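Local structure of phospholipase A1 (Streptomyces albidoflavus, 4HYQ) at residues D122-Y125 with S126-A130. The protein hydrolyses the sn-1 acyl ester of glycerophospholipids, as a phospholipase A1 of the GDSL (SGNH hydrolase) family. Residues are numbered along the deposited sequence; the frame is centred on the assembly and turned at random.
Sequences DSVY and SQVRA
Ser126 closes onto the carbonyl of Asp122 one turn earlier in helix 117-131, and does so twice. Its N donates to Asp122 O at 2.8 Å with an N-H...O angle of 159°, while its OG donates to the same Asp122 O at 3.1 Å. The two donors arrive from opposite faces of the carbonyl plane. With OG anti to the carbonyl carbon and beside the backbone N (chi1 -72°), the hydroxyl is turned back toward the preceding turn. An alanine here would probably cost Asp122 O its second donor, leaving only the amide to hold it. The alpha-helical i to i+4 pattern continues with Gln127 N to Ser123 O at 3.2 Å and Val128 N to Val124 O at 3.0 Å. Arg129 N reaches Tyr125 O at an N-H...O angle of 166°. Tyr125 O also accepts from the hydroxyl of Tyr184, so it too is doubly served. Apolar contact is slight, Val124 CG1 lying 4.3 Å from Val128 CG2, and Val124 also packs on helix 58-65. Asp122 OD1 forms a salt bridge with Arg178 and a hydrogen bond with His182, whose ring Tyr125 meets edge-to-face; Arg129 NH1 donates to the carbonyls of Ala132 and Ala135, just past the helix. The chemistry thus implies a division of labour: main-chain bonds, with two hydroxyls as second donors, satisfy the turn's carbonyls, carboxylate and tyrosine ring join the helix to its surroundings, and the guanidinium holds the departing chain.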
loop_
_atom_site.group_PDB
_atom_site.type_symbol
_atom_site.label_atom_id
_atom_site.label_comp_id
_atom_site.label_asym_id
_atom_site.label_seq_id
_atom_site.Cartn_x
_atom_site.Cartn_y
_atom_site.Cartn_z
ATOM N N ASP A 122 -5.410 -11.547 -9.233
ATOM C CA ASP A 122 -6.686 -12.239 -9.465
ATOM C C ASP A 122 -6.867 -13.370 -8.454
ATOM O O ASP A 122 -7.964 -13.572 -7.927
ATOM C CB ASP A 122 -6.766 -12.831 -10.880
ATOM C CG ASP A 122 -7.266 -11.835 -11.907
ATOM O OD1 ASP A 122 -8.049 -10.930 -11.542
ATOM O OD2 ASP A 122 -6.889 -11.968 -13.094
ATOM N N SER A 123 -5.790 -14.113 -8.202
ATOM C CA SER A 123 -5.821 -15.213 -7.249
ATOM C C SER A 123 -6.194 -14.720 -5.843
ATOM O O SER A 123 -7.025 -15.321 -5.156
ATOM C CB SER A 123 -4.454 -15.908 -7.234
ATOM O OG SER A 123 -4.416 -16.947 -6.275
ATOM N N VAL A 124 -5.580 -13.629 -5.401
ATOM C CA VAL A 124 -5.895 -13.099 -4.081
ATOM C C VAL A 124 -7.323 -12.551 -4.049
ATOM O O VAL A 124 -8.090 -12.855 -3.133
ATOM C CB VAL A 124 -4.925 -11.945 -3.678
ATOM C CG1 VAL A 124 -5.367 -11.313 -2.369
ATOM C CG2 VAL A 124 -3.516 -12.499 -3.531
ATOM N N TYR A 125 -7.681 -11.756 -5.060
ATOM C CA TYR A 125 -9.007 -11.137 -5.090
ATOM C C TYR A 125 -10.114 -12.197 -5.145
ATOM O O TYR A 125 -11.130 -12.072 -4.472
ATOM C CB TYR A 125 -9.140 -10.186 -6.289
ATOM C CG TYR A 125 -8.270 -8.927 -6.257
ATOM C CD1 TYR A 125 -7.221 -8.778 -5.340
ATOM C CD2 TYR A 125 -8.468 -7.909 -7.191
ATOM C CE1 TYR A 125 -6.381 -7.634 -5.370
ATOM C CE2 TYR A 125 -7.646 -6.777 -7.229
ATOM C CZ TYR A 125 -6.603 -6.649 -6.326
ATOM O OH TYR A 125 -5.767 -5.564 -6.442
ATOM N N SER A 126 -9.914 -13.243 -5.931
ATOM C CA SER A 126 -10.927 -14.291 -6.020
ATOM C C SER A 126 -11.101 -15.058 -4.716
ATOM O O SER A 126 -12.225 -15.381 -4.330
ATOM C CB SER A 126 -10.591 -15.257 -7.146
ATOM O OG SER A 126 -10.822 -14.627 -8.398
ATOM N N GLN A 127 -9.996 -15.350 -4.032
ATOM C CA GLN A 127 -10.078 -16.075 -2.768
ATOM C C GLN A 127 -10.702 -15.232 -1.663
ATOM O O GLN A 127 -11.373 -15.758 -0.786
ATOM C CB GLN A 127 -8.693 -16.571 -2.330
ATOM C CG GLN A 127 -8.135 -17.696 -3.185
ATOM C CD GLN A 127 -9.036 -18.930 -3.209
ATOM O OE1 GLN A 127 -9.537 -19.382 -2.169
ATOM N NE2 GLN A 127 -9.239 -19.484 -4.402
ATOM N N VAL A 128 -10.466 -13.924 -1.686
ATOM C CA VAL A 128 -11.060 -13.051 -0.683
ATOM C C VAL A 128 -12.586 -13.137 -0.821
ATOM O O VAL A 128 -13.301 -13.290 0.166
ATOM C CB VAL A 128 -10.614 -11.583 -0.877
ATOM C CG1 VAL A 128 -11.513 -10.648 -0.094
ATOM C CG2 VAL A 128 -9.161 -11.425 -0.416
ATOM N N ARG A 129 -13.066 -13.026 -2.058
ATOM C CA ARG A 129 -14.504 -13.087 -2.334
ATOM C C ARG A 129 -15.088 -14.448 -1.971
ATOM O O ARG A 129 -16.214 -14.540 -1.469
ATOM C CB ARG A 129 -14.772 -12.793 -3.822
ATOM C CG ARG A 129 -16.239 -12.954 -4.229
ATOM C CD ARG A 129 -17.113 -12.088 -3.339
ATOM N NE ARG A 129 -17.025 -10.661 -3.667
ATOM C CZ ARG A 129 -17.083 -9.689 -2.762
ATOM N NH1 ARG A 129 -17.203 -9.977 -1.468
ATOM N NH2 ARG A 129 -17.089 -8.416 -3.152
ATOM N N ALA A 130 -14.329 -15.509 -2.211
ATOM C CA ALA A 130 -14.824 -16.844 -1.892
ATOM C C ALA A 130 -15.061 -17.023 -0.399
ATOM O O ALA A 130 -16.033 -17.657 0.019
ATOM C CB ALA A 130 -13.856 -17.891 -2.395
#